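PDB 3DTD: invasion-associated protein B from Bartonella henselae, which is of unknown biochemical function but belongs to the invasion-associated locus B family and probably has a part in host-cell invasion. Local coordinates for residues L31-N35 and F46-Q50; G74-F80 and A109-I115; V92-V98 and Y121-L125. One frame throughout, in Å; residues are numbered along the deposited sequence.

Contact 1. Residues L31-N35 and F46-Q50; sequences LWSIN and FMHRQ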
ATOM      1  N   LEU C  31      32.253  19.373   9.625  1.00 34.91           N
ATOM      2  CA  LEU C  31      31.117  18.562  10.044  1.00 32.62           C
ATOM      3  C   LEU C  31      29.939  19.430  10.492  1.00 32.59           C
ATOM      4  O   LEU C  31      28.868  18.920  10.810  1.00 34.77           O
ATOM      5  CB  LEU C  31      31.532  17.589  11.150  1.00 30.30           C
ATOM      6  CG  LEU C  31      32.535  16.484  10.796  1.00 31.89           C
ATOM      7  CD1 LEU C  31      32.948  15.723  12.035  1.00 24.81           C
ATOM      8  CD2 LEU C  31      31.981  15.522   9.751  1.00 28.33           C
ATOM      9  N   TRP C  32      30.134  20.744  10.488  1.00 34.26           N
ATOM     10  CA  TRP C  32      29.117  21.674  10.970  1.00 34.16           C
ATOM     11  C   TRP C  32      28.331  22.328   9.842  1.00 35.27           C
ATOM     12  O   TRP C  32      28.871  22.584   8.765  1.00 33.73           O
ATOM     13  CB  TRP C  32      29.745  22.717  11.899  1.00 31.59           C
ATOM     14  CG  TRP C  32      30.005  22.162  13.253  1.00 30.31           C
ATOM     15  CD1 TRP C  32      31.035  21.345  13.620  1.00 26.72           C
ATOM     16  CD2 TRP C  32      29.201  22.351  14.426  1.00 29.99           C
ATOM     17  NE1 TRP C  32      30.927  21.017  14.950  1.00 29.99           N
ATOM     18  CE2 TRP C  32      29.811  21.623  15.471  1.00 30.83           C
ATOM     19  CE3 TRP C  32      28.023  23.065  14.695  1.00 28.86           C
ATOM     20  CZ2 TRP C  32      29.288  21.593  16.768  1.00 32.14           C
ATOM     21  CZ3 TRP C  32      27.504  23.037  15.984  1.00 30.04           C
ATOM     22  CH2 TRP C  32      28.138  22.304  17.004  1.00 32.64           C
ATOM     23  N   SER C  33      27.048  22.569  10.102  1.00 35.32           N
ATOM     24  CA  SER C  33      26.142  23.180   9.128  1.00 33.97           C
ATOM     25  C   SER C  33      25.621  24.537   9.601  1.00 34.89           C
ATOM     26  O   SER C  33      25.501  24.780  10.799  1.00 31.89           O
ATOM     27  CB  SER C  33      24.962  22.252   8.829  1.00 35.00           C
ATOM     28  OG  SER C  33      25.396  21.007   8.312  1.00 40.13           O
ATOM     29  N   ILE C  34      25.318  25.414   8.644  1.00 37.30           N
ATOM     30  CA  ILE C  34      24.736  26.725   8.930  1.00 37.86           C
ATOM     31  C   ILE C  34      23.473  26.968   8.098  1.00 38.20           C
ATOM     32  O   ILE C  34      23.480  26.825   6.871  1.00 37.73           O
ATOM     33  CB  ILE C  34      25.757  27.888   8.725  1.00 39.31           C
ATOM     34  CG1 ILE C  34      26.849  27.828   9.792  1.00 39.00           C
ATOM     35  CG2 ILE C  34      25.069  29.263   8.785  1.00 35.83           C
ATOM     36  CD1 ILE C  34      28.002  28.738   9.529  1.00 40.74           C
ATOM     37  N   ASN C  35      22.391  27.320   8.790  1.00 40.62           N
ATOM     38  CA  ASN C  35      21.147  27.725   8.155  1.00 42.02           C
ATOM     39  C   ASN C  35      20.673  29.058   8.712  1.00 44.93           C
ATOM     40  O   ASN C  35      20.788  29.315   9.908  1.00 47.27           O
ATOM     41  CB  ASN C  35      20.073  26.653   8.339  1.00 40.02           C
ATOM     42  CG  ASN C  35      20.302  25.441   7.458  1.00 40.83           C
ATOM     43  OD1 ASN C  35      20.836  24.426   7.904  1.00 42.20           O
ATOM     44  ND2 ASN C  35      19.902  25.544   6.194  1.00 36.97           N
ATOM     45  N   PHE C  46      21.872  30.056  12.472  1.00 46.54           N
ATOM     46  CA  PHE C  46      22.275  29.073  13.466  1.00 45.10           C
ATOM     47  C   PHE C  46      23.269  28.037  12.947  1.00 40.80           C
ATOM     48  O   PHE C  46      23.335  27.741  11.756  1.00 37.09           O
ATOM     49  CB  PHE C  46      21.069  28.425  14.175  1.00 47.57           C
ATOM     50  CG  PHE C  46      20.101  27.726  13.257  1.00 53.21           C
ATOM     51  CD1 PHE C  46      20.180  26.350  13.065  1.00 57.17           C
ATOM     52  CD2 PHE C  46      19.083  28.436  12.617  1.00 55.86           C
ATOM     53  CE1 PHE C  46      19.277  25.689  12.227  1.00 57.79           C
ATOM     54  CE2 PHE C  46      18.180  27.788  11.772  1.00 61.68           C
ATOM     55  CZ  PHE C  46      18.276  26.408  11.580  1.00 59.18           C
ATOM     56  N   MET C  47      24.031  27.501  13.891  1.00 40.92           N
ATOM     57  CA  MET C  47      25.151  26.612  13.663  1.00 36.75           C
ATOM     58  C   MET C  47      24.747  25.274  14.249  1.00 35.78           C
ATOM     59  O   MET C  47      24.417  25.201  15.430  1.00 35.37           O
ATOM     60  CB  MET C  47      26.309  27.169  14.471  1.00 40.98           C
ATOM     61  CG  MET C  47      27.677  26.916  13.970  1.00 41.94           C
ATOM     62  SD  MET C  47      28.841  27.712  15.103  1.00 31.55           S
ATOM     63  CE  MET C  47      29.963  26.344  15.237  1.00 28.66           C
ATOM     64  N   HIS C  48      24.756  24.210  13.453  1.00 36.12           N
ATOM     65  CA  HIS C  48      24.238  22.933  13.954  1.00 33.95           C
ATOM     66  C   HIS C  48      24.965  21.676  13.497  1.00 33.69           C
ATOM     67  O   HIS C  48      25.650  21.673  12.481  1.00 32.58           O
ATOM     68  CB  HIS C  48      22.727  22.809  13.707  1.00 31.25           C
ATOM     69  CG  HIS C  48      22.338  22.884  12.265  1.00 33.61           C
ATOM     70  ND1 HIS C  48      22.071  21.764  11.511  1.00 36.89           N
ATOM     71  CD2 HIS C  48      22.177  23.943  11.439  1.00 31.33           C
ATOM     72  CE1 HIS C  48      21.751  22.130  10.284  1.00 36.66           C
ATOM     73  NE2 HIS C  48      21.812  23.446  10.213  1.00 34.86           N
ATOM     74  N   ARG C  49      24.793  20.617  14.286  1.00 34.61           N
ATOM     75  CA  ARG C  49      25.451  19.331  14.096  1.00 35.47           C
ATOM     76  C   ARG C  49      24.598  18.209  14.709  1.00 37.50           C
ATOM     77  O   ARG C  49      24.134  18.329  15.844  1.00 37.22           O
ATOM     78  CB  ARG C  49      26.839  19.363  14.754  1.00 34.53           C
ATOM     79  CG  ARG C  49      27.517  18.010  14.933  1.00 32.80           C
ATOM     80  CD  ARG C  49      28.413  17.687  13.757  1.00 34.51           C
ATOM     81  NE  ARG C  49      28.709  16.260  13.660  1.00 35.25           N
ATOM     82  CZ  ARG C  49      28.617  15.540  12.546  1.00 35.17           C
ATOM     83  NH1 ARG C  49      28.254  16.097  11.397  1.00 34.56           N
ATOM     84  NH2 ARG C  49      28.910  14.253  12.586  1.00 33.44           N
ATOM     85  N   GLN C  50      24.381  17.138  13.990  1.00 39.06           N
ATOM     86  CA  GLN C  50      23.836  15.983  14.616  1.00 38.82           C
ATOM     87  C   GLN C  50      24.717  14.797  14.514  1.00 35.44           C
ATOM     88  O   GLN C  50      25.478  14.688  13.623  1.00 36.10           O
ATOM     89  CB  GLN C  50      22.420  15.715  14.164  1.00 37.86           C
ATOM     90  CG  GLN C  50      22.285  15.319  12.792  1.00 50.42           C
ATOM     91  CD  GLN C  50      20.893  15.412  12.313  1.00 51.58           C
ATOM     92  OE1 GLN C  50      20.597  14.992  11.238  1.00 47.86           O
ATOM     93  NE2 GLN C  50      20.031  15.965  13.106  1.00 56.67           N
TER
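The indole of W32 is covered on both faces by side chains of the strand beside it. R49 CB sits over the centre of the six-membered ring, 3.6 Å from its centroid. M47 CE lies over the opposite face, offset toward the rim, 3.8 Å from W32 CE3. M47 SD adds an oblique Met-aromatic contact. The M47 chain bends at its last torsion (chi3 134°), which turns the methyl onto the ring.

R49 also reaches past W32 to L31, just ahead of the partner strand. R49 NH1 donates to L31 O at 2.9 Å. The bond uses a lone pair in the carbonyl plane, but it is bent, and the oxygen is tilted somewhat from the guanidinium plane. L31 CB covers one face of the guanidinium. NE of R49 forms a salt bridge with E51, which gives the charge a second partner.

The other side of the hairpin carries S33, N35, F46 and H48. H48 NE2 donates to N35 OD1 at 2.7 Å. The acceptor lies at the ring edge and offers a lone pair; amide and imidazole are nearly coplanar (24°). H48 CG stands between its own backbone N and carbonyl carbon, which swings the ring across toward the partner strand. S33 CB then packs over one imidazole face. N35 O lies 3.3 Å from F46 CD2, over a face of the phenyl ring.

The backbones form an antiparallel ladder. S33 with H48 and N35 with F46 are hydrogen-bonded pairs; I34 with M47 is a non-hydrogen-bonded pair.

This is the beta hairpin of strands 32-39 and 42-52. Strand 58-66 continues the sheet beyond M47 and R49. W32 NE1 bonds to Q151 O of strand 144-151, and helix 155-168 packs on M47 and I34.

Contact 2. Residues G74-F80 and A109-I115; sequences GNLTVPF and AGCIVPI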
ATOM      1  N   GLY C  74      22.567  28.055  22.936  1.00 44.89           N
ATOM      2  CA  GLY C  74      21.601  27.261  22.191  1.00 42.71           C
ATOM      3  C   GLY C  74      21.142  26.020  22.926  1.00 43.67           C
ATOM      4  O   GLY C  74      20.965  26.038  24.145  1.00 43.20           O
ATOM      5  N   ASN C  75      20.960  24.934  22.178  1.00 43.32           N
ATOM      6  CA  ASN C  75      20.415  23.700  22.734  1.00 40.36           C
ATOM      7  C   ASN C  75      21.146  22.437  22.317  1.00 39.10           C
ATOM      8  O   ASN C  75      21.555  22.283  21.166  1.00 40.14           O
ATOM      9  CB  ASN C  75      18.926  23.567  22.390  1.00 41.39           C
ATOM     10  CG  ASN C  75      18.064  24.574  23.131  1.00 47.44           C
ATOM     11  OD1 ASN C  75      18.036  24.604  24.363  1.00 50.46           O
ATOM     12  ND2 ASN C  75      17.355  25.407  22.380  1.00 49.85           N
ATOM     13  N   LEU C  76      21.282  21.533  23.277  1.00 36.79           N
ATOM     14  CA  LEU C  76      21.787  20.200  23.046  1.00 38.64           C
ATOM     15  C   LEU C  76      20.618  19.223  23.174  1.00 38.29           C
ATOM     16  O   LEU C  76      19.857  19.289  24.135  1.00 39.37           O
ATOM     17  CB  LEU C  76      22.883  19.886  24.068  1.00 40.60           C
ATOM     18  CG  LEU C  76      23.521  18.501  24.157  1.00 47.81           C
ATOM     19  CD1 LEU C  76      24.416  18.230  22.968  1.00 52.51           C
ATOM     20  CD2 LEU C  76      24.310  18.394  25.448  1.00 43.77           C
ATOM     21  N   THR C  77      20.465  18.339  22.193  1.00 39.23           N
ATOM     22  CA  THR C  77      19.446  17.295  22.242  1.00 39.30           C
ATOM     23  C   THR C  77      20.117  15.974  22.601  1.00 40.66           C
ATOM     24  O   THR C  77      21.041  15.545  21.922  1.00 41.51           O
ATOM     25  CB  THR C  77      18.684  17.165  20.904  1.00 41.31           C
ATOM     26  OG1 THR C  77      18.190  18.450  20.502  1.00 45.21           O
ATOM     27  CG2 THR C  77      17.510  16.203  21.038  1.00 38.71           C
ATOM     28  N   VAL C  78      19.660  15.355  23.689  1.00 41.56           N
ATOM     29  CA  VAL C  78      20.217  14.090  24.186  1.00 39.63           C
ATOM     30  C   VAL C  78      19.138  12.990  24.107  1.00 40.72           C
ATOM     31  O   VAL C  78      17.964  13.311  23.907  1.00 39.47           O
ATOM     32  CB  VAL C  78      20.822  14.238  25.637  1.00 39.17           C
ATOM     33  CG1 VAL C  78      21.972  15.248  25.659  1.00 38.77           C
ATOM     34  CG2 VAL C  78      19.762  14.599  26.663  1.00 36.29           C
ATOM     35  N   PRO C  79      19.526  11.698  24.226  1.00 40.77           N
ATOM     36  CA  PRO C  79      18.527  10.618  24.155  1.00 40.58           C
ATOM     37  C   PRO C  79      17.473  10.599  25.266  1.00 39.48           C
ATOM     38  O   PRO C  79      17.621  11.262  26.288  1.00 40.72           O
ATOM     39  CB  PRO C  79      19.376   9.339  24.255  1.00 39.27           C
ATOM     40  CG  PRO C  79      20.745   9.744  23.925  1.00 39.69           C
ATOM     41  CD  PRO C  79      20.888  11.153  24.380  1.00 38.10           C
ATOM     42  N   PHE C  80      16.415   9.827  25.033  1.00 38.81           N
ATOM     43  CA  PHE C  80      15.429   9.483  26.050  1.00 36.76           C
ATOM     44  C   PHE C  80      16.059   8.534  27.067  1.00 38.38           C
ATOM     45  O   PHE C  80      17.071   7.888  26.782  1.00 39.07           O
ATOM     46  CB  PHE C  80      14.238   8.773  25.399  1.00 36.23           C
ATOM     47  CG  PHE C  80      13.371   9.665  24.550  1.00 37.44           C
ATOM     48  CD1 PHE C  80      12.813  10.834  25.066  1.00 32.34           C
ATOM     49  CD2 PHE C  80      13.080   9.309  23.241  1.00 36.07           C
ATOM     50  CE1 PHE C  80      12.006  11.641  24.281  1.00 29.85           C
ATOM     51  CE2 PHE C  80      12.271  10.110  22.452  1.00 36.06           C
ATOM     52  CZ  PHE C  80      11.734  11.274  22.970  1.00 33.59           C
ATOM     53  N   ALA C 109      11.662  14.599  19.629  1.00 41.56           N
ATOM     54  CA  ALA C 109      13.036  14.516  19.109  1.00 41.88           C
ATOM     55  C   ALA C 109      14.082  14.101  20.153  1.00 41.97           C
ATOM     56  O   ALA C 109      15.184  13.672  19.800  1.00 44.81           O
ATOM     57  CB  ALA C 109      13.436  15.841  18.456  1.00 39.61           C
ATOM     58  N   GLY C 110      13.735  14.232  21.430  1.00 40.22           N
ATOM     59  CA  GLY C 110      14.624  13.850  22.530  1.00 35.10           C
ATOM     60  C   GLY C 110      14.594  14.879  23.646  1.00 38.25           C
ATOM     61  O   GLY C 110      13.717  15.747  23.678  1.00 37.59           O
ATOM     62  N   CYS C 111      15.563  14.789  24.554  1.00 37.08           N
ATOM     63  CA  CYS C 111      15.623  15.678  25.713  1.00 37.28           C
ATOM     64  C   CYS C 111      16.523  16.894  25.492  1.00 37.37           C
ATOM     65  O   CYS C 111      17.667  16.765  25.063  1.00 39.07           O
ATOM     66  CB  CYS C 111      16.034  14.895  26.957  1.00 36.62           C
ATOM     67  SG  CYS C 111      14.773  13.710  27.442  1.00 42.88           S
ATOM     68  N   ILE C 112      15.988  18.071  25.799  1.00 37.61           N
ATOM     69  CA  ILE C 112      16.631  19.337  25.467  1.00 38.67           C
ATOM     70  C   ILE C 112      17.445  19.892  26.638  1.00 39.37           C
ATOM     71  O   ILE C 112      16.925  20.079  27.742  1.00 38.31           O
ATOM     72  CB  ILE C 112      15.594  20.390  24.969  1.00 40.10           C
ATOM     73  CG1 ILE C 112      14.684  19.807  23.872  1.00 39.98           C
ATOM     74  CG2 ILE C 112      16.280  21.675  24.506  1.00 35.83           C
ATOM     75  CD1 ILE C 112      15.395  19.320  22.597  1.00 47.00           C
ATOM     76  N   VAL C 113      18.729  20.136  26.372  1.00 38.56           N
ATOM     77  CA  VAL C 113      19.675  20.679  27.341  1.00 37.85           C
ATOM     78  C   VAL C 113      20.136  22.064  26.863  1.00 38.60           C
ATOM     79  O   VAL C 113      20.864  22.163  25.877  1.00 37.80           O
ATOM     80  CB  VAL C 113      20.911  19.750  27.500  1.00 37.33           C
ATOM     81  CG1 VAL C 113      21.861  20.283  28.560  1.00 34.58           C
ATOM     82  CG2 VAL C 113      20.496  18.328  27.839  1.00 34.35           C
ATOM     83  N   PRO C 114      19.693  23.139  27.541  1.00 41.31           N
ATOM     84  CA  PRO C 114      20.158  24.486  27.199  1.00 42.44           C
ATOM     85  C   PRO C 114      21.626  24.682  27.565  1.00 43.55           C
ATOM     86  O   PRO C 114      22.072  24.226  28.619  1.00 45.44           O
ATOM     87  CB  PRO C 114      19.283  25.404  28.065  1.00 40.12           C
ATOM     88  CG  PRO C 114      18.194  24.555  28.589  1.00 41.54           C
ATOM     89  CD  PRO C 114      18.728  23.167  28.654  1.00 40.42           C
ATOM     90  N   ILE C 115      22.358  25.356  26.687  1.00 45.05           N
ATOM     91  CA  ILE C 115      23.790  25.563  26.858  1.00 49.18           C
ATOM     92  C   ILE C 115      24.156  27.017  26.593  1.00 48.42           C
ATOM     93  O   ILE C 115      23.634  27.636  25.670  1.00 47.10           O
ATOM     94  CB  ILE C 115      24.621  24.627  25.944  1.00 49.79           C
ATOM     95  CG1 ILE C 115      23.895  24.400  24.612  1.00 54.66           C
ATOM     96  CG2 ILE C 115      24.854  23.296  26.644  1.00 51.35           C
ATOM     97  CD1 ILE C 115      24.765  24.000  23.454  1.00 48.26           C
TER
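L76 and V113 lie side by side and point the same way, as paired residues do in an antiparallel beta-sheet. The sheet here joins strands 72-78 and 110-117. L76 CB and V113 CB are 4.0 Å apart. V78 crosses V113 at about a right angle, with V78 CG2 touching V113 CG2. The same V78 methyl packs on C111 CB at 3.8 Å. This face turns to the interior, toward L133 and M135 of strand 130-136.

T77 and I112 run alongside each other on the other face, where I112 CD1 meets T77 OG1. N75 crosses I112 obliquely and brings OD1 to 3.4 Å from I112 CG2.

Three hydrogen-bonded pairs hold the strands: G74 with I115, L76 with V113, and V78 with C111. I115 CG1 lies between its own backbone N and carbonyl carbon (chi1 35°), and this places it against G74 O.

C111 is disulfide-bonded to C106, which ties strand 110-117 to the edge strand 105-107. Past the end of strand 72-78, the F80 ring turns one face to G110. G110 CA stands above it, offset toward the rim, 3.8 Å from F80 CE1.

Contact 3. Residues V92-V98 and Y121-L125; sequences VDEGKAV and YVAAL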
ATOM      1  N   VAL C  92      35.269  19.838  26.861  1.00 46.27           N
ATOM      2  CA  VAL C  92      36.053  19.837  25.631  1.00 45.53           C
ATOM      3  C   VAL C  92      37.258  18.924  25.825  1.00 50.58           C
ATOM      4  O   VAL C  92      38.198  19.260  26.557  1.00 51.19           O
ATOM      5  CB  VAL C  92      36.519  21.243  25.203  1.00 43.86           C
ATOM      6  CG1 VAL C  92      37.037  21.203  23.782  1.00 41.13           C
ATOM      7  CG2 VAL C  92      35.395  22.247  25.324  1.00 37.30           C
ATOM      8  N   ASP C  93      37.192  17.765  25.168  1.00 49.61           N
ATOM      9  CA  ASP C  93      38.197  16.703  25.255  1.00 50.36           C
ATOM     10  C   ASP C  93      38.497  16.296  26.701  1.00 48.33           C
ATOM     11  O   ASP C  93      37.607  15.809  27.398  1.00 44.96           O
ATOM     12  CB  ASP C  93      39.465  17.069  24.464  1.00 51.56           C
ATOM     13  CG  ASP C  93      39.191  17.279  22.982  1.00 52.67           C
ATOM     14  OD1 ASP C  93      38.616  16.375  22.333  1.00 51.62           O
ATOM     15  OD2 ASP C  93      39.558  18.351  22.464  1.00 50.84           O
ATOM     16  N   GLU C  94      39.731  16.518  27.150  1.00 51.88           N
ATOM     17  CA  GLU C  94      40.153  16.119  28.496  1.00 55.80           C
ATOM     18  C   GLU C  94      40.660  17.293  29.331  1.00 50.17           C
ATOM     19  O   GLU C  94      41.258  17.096  30.389  1.00 50.66           O
ATOM     20  CB  GLU C  94      41.218  15.018  28.420  1.00 56.48           C
ATOM     21  CG  GLU C  94      40.693  13.665  27.952  1.00 65.71           C
ATOM     22  CD  GLU C  94      41.780  12.604  27.856  1.00 74.28           C
ATOM     23  OE1 GLU C  94      42.516  12.397  28.847  1.00 82.29           O
ATOM     24  OE2 GLU C  94      41.891  11.968  26.786  1.00 92.89           O
ATOM     25  N   GLY C  95      40.398  18.511  28.860  1.00 49.24           N
ATOM     26  CA  GLY C  95      40.880  19.724  29.517  1.00 45.63           C
ATOM     27  C   GLY C  95      39.968  20.283  30.596  1.00 43.27           C
ATOM     28  O   GLY C  95      39.019  19.632  31.029  1.00 43.44           O
ATOM     29  N   LYS C  96      40.258  21.515  31.004  1.00 43.46           N
ATOM     30  CA  LYS C  96      39.611  22.152  32.151  1.00 47.03           C
ATOM     31  C   LYS C  96      38.318  22.898  31.817  1.00 47.73           C
ATOM     32  O   LYS C  96      37.681  23.464  32.712  1.00 48.89           O
ATOM     33  CB  LYS C  96      40.590  23.106  32.847  1.00 50.51           C
ATOM     34  CG  LYS C  96      41.698  22.423  33.643  1.00 53.63           C
ATOM     35  CD  LYS C  96      42.624  23.463  34.250  1.00 61.66           C
ATOM     36  CE  LYS C  96      43.693  22.829  35.120  1.00 63.10           C
ATOM     37  NZ  LYS C  96      44.613  23.866  35.675  1.00 69.08           N
ATOM     38  N   ALA C  97      37.938  22.908  30.541  1.00 44.08           N
ATOM     39  CA  ALA C  97      36.680  23.524  30.132  1.00 43.80           C
ATOM     40  C   ALA C  97      35.510  22.595  30.437  1.00 44.42           C
ATOM     41  O   ALA C  97      35.112  21.787  29.599  1.00 33.34           O
ATOM     42  CB  ALA C  97      36.710  23.903  28.663  1.00 39.66           C
ATOM     43  N   VAL C  98      34.977  22.713  31.652  1.00 59.46           N
ATOM     44  CA  VAL C  98      33.867  21.878  32.108  1.00 59.08           C
ATOM     45  C   VAL C  98      32.629  22.729  32.417  1.00 59.41           C
ATOM     46  O   VAL C  98      32.694  23.687  33.190  1.00 60.05           O
ATOM     47  CB  VAL C  98      34.265  20.985  33.326  1.00 58.64           C
ATOM     48  CG1 VAL C  98      33.067  20.216  33.867  1.00 59.56           C
ATOM     49  CG2 VAL C  98      35.366  20.002  32.940  1.00 57.41           C
ATOM     50  N   TYR C 121      35.257  29.229  27.055  1.00 52.85           N
ATOM     51  CA  TYR C 121      34.749  27.931  26.613  1.00 49.23           C
ATOM     52  C   TYR C 121      34.645  27.875  25.092  1.00 45.64           C
ATOM     53  O   TYR C 121      34.919  26.839  24.488  1.00 45.63           O
ATOM     54  CB  TYR C 121      33.394  27.618  27.255  1.00 48.72           C
ATOM     55  CG  TYR C 121      33.111  26.135  27.382  1.00 47.56           C
ATOM     56  CD1 TYR C 121      32.677  25.388  26.286  1.00 44.30           C
ATOM     57  CD2 TYR C 121      33.279  25.477  28.594  1.00 46.66           C
ATOM     58  CE1 TYR C 121      32.417  24.036  26.394  1.00 45.43           C
ATOM     59  CE2 TYR C 121      33.017  24.120  28.709  1.00 48.78           C
ATOM     60  CZ  TYR C 121      32.592  23.408  27.605  1.00 46.01           C
ATOM     61  OH  TYR C 121      32.333  22.070  27.711  1.00 49.04           O
ATOM     62  N   VAL C 122      34.247  28.995  24.491  1.00 43.80           N
ATOM     63  CA  VAL C 122      34.226  29.166  23.035  1.00 43.76           C
ATOM     64  C   VAL C 122      35.618  28.933  22.436  1.00 45.42           C
ATOM     65  O   VAL C 122      35.753  28.188  21.470  1.00 47.46           O
ATOM     66  CB  VAL C 122      33.665  30.565  22.636  1.00 44.25           C
ATOM     67  CG1 VAL C 122      33.953  30.884  21.180  1.00 40.34           C
ATOM     68  CG2 VAL C 122      32.167  30.643  22.903  1.00 41.73           C
ATOM     69  N   ALA C 123      36.639  29.538  23.044  1.00 46.29           N
ATOM     70  CA  ALA C 123      38.040  29.343  22.647  1.00 47.43           C
ATOM     71  C   ALA C 123      38.509  27.883  22.745  1.00 46.69           C
ATOM     72  O   ALA C 123      39.296  27.427  21.914  1.00 50.87           O
ATOM     73  CB  ALA C 123      38.954  30.259  23.462  1.00 46.47           C
ATOM     74  N   ALA C 124      38.016  27.165  23.754  1.00 45.39           N
ATOM     75  CA  ALA C 124      38.313  25.743  23.934  1.00 43.55           C
ATOM     76  C   ALA C 124      37.639  24.892  22.867  1.00 44.34           C
ATOM     77  O   ALA C 124      38.227  23.927  22.382  1.00 46.26           O
ATOM     78  CB  ALA C 124      37.898  25.280  25.328  1.00 41.59           C
ATOM     79  N   LEU C 125      36.408  25.265  22.512  1.00 44.84           N
ATOM     80  CA  LEU C 125      35.635  24.627  21.440  1.00 44.49           C
ATOM     81  C   LEU C 125      36.318  24.754  20.074  1.00 44.56           C
ATOM     82  O   LEU C 125      36.290  23.817  19.276  1.00 43.64           O
ATOM     83  CB  LEU C 125      34.229  25.239  21.373  1.00 43.18           C
ATOM     84  CG  LEU C 125      32.927  24.601  21.887  1.00 44.78           C
ATOM     85  CD1 LEU C 125      33.091  23.332  22.711  1.00 39.85           C
ATOM     86  CD2 LEU C 125      32.107  25.638  22.634  1.00 39.38           C
TER
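V92, A97, Y121, A124 and L125 make a small apolar contact between a turn and a helix. V92 CG2 carries most of it. This methyl lies between the tyrosine and the leucine, 3.6 Å from Y121 CE1 and 3.6 Å from L125 CD1. It also meets A124 CB. The V92 and L125 side chains cross at about a right angle, whereas V92 and Y121 slide past each other in opposite directions. The A97 methyl does two jobs. It packs on the ring at Y121 CE2, 3.7 Å away, and on the methyl of A124 at 3.8 Å from CB to CB. The small side chains of A97 and A124 probably help the turn and the helix come close here.

Contacts with backbone form a second group. V92 CG1 lies 3.3 Å from A124 O. The Y121 side chain extends from the helix toward the turn, with CG anti to the backbone N (chi1 -153°). A97 O approaches the ring obliquely, 3.3 Å from Y121 CE2. The hydroxyl makes a weak hydrogen bond to L90 O.

Backbone hydrogen bonds shape each partner. A type II' beta turn runs from V92 to G95, with G95 N bonded to V92 O. A97 is the centre of an inverse gamma turn. In the helix, L125 N bonds to Y121 O.

Segment 92-98 links strands 88-92 and 98-101. D93 fixes it further through bonds from its carboxylate to the backbone N of K129 and H130. Helix 119-127 lies across from this turn. Y121 and L125 reach L131 of strand 130-136, L125 also touches F155 of helix 155-168, and the Y121 ring meets that of F117 in strand 110-117.

How the contacts relate
From the N terminus, contact 1 comes first. It pairs strands 32-39 and 42-52 and closes a short hairpin before the others begin. Contact 2 opens at strand 72-78 and closes at strand 110-117, a loop that takes in strands 88-92, 98-101 and 105-107. Contact 3 starts within that loop, at the 92-98 turn, and ends on helix 119-127, so contacts 2 and 3 cross. Helix 119-127 directly follows strand 110-117. Contacts 1 and 2 belong to the same seven-stranded sheet, their centres about 15 Å apart. Contact 3 joins the four-stranded sheet to the helix, on the opposite side of the chain's centre from contact 2.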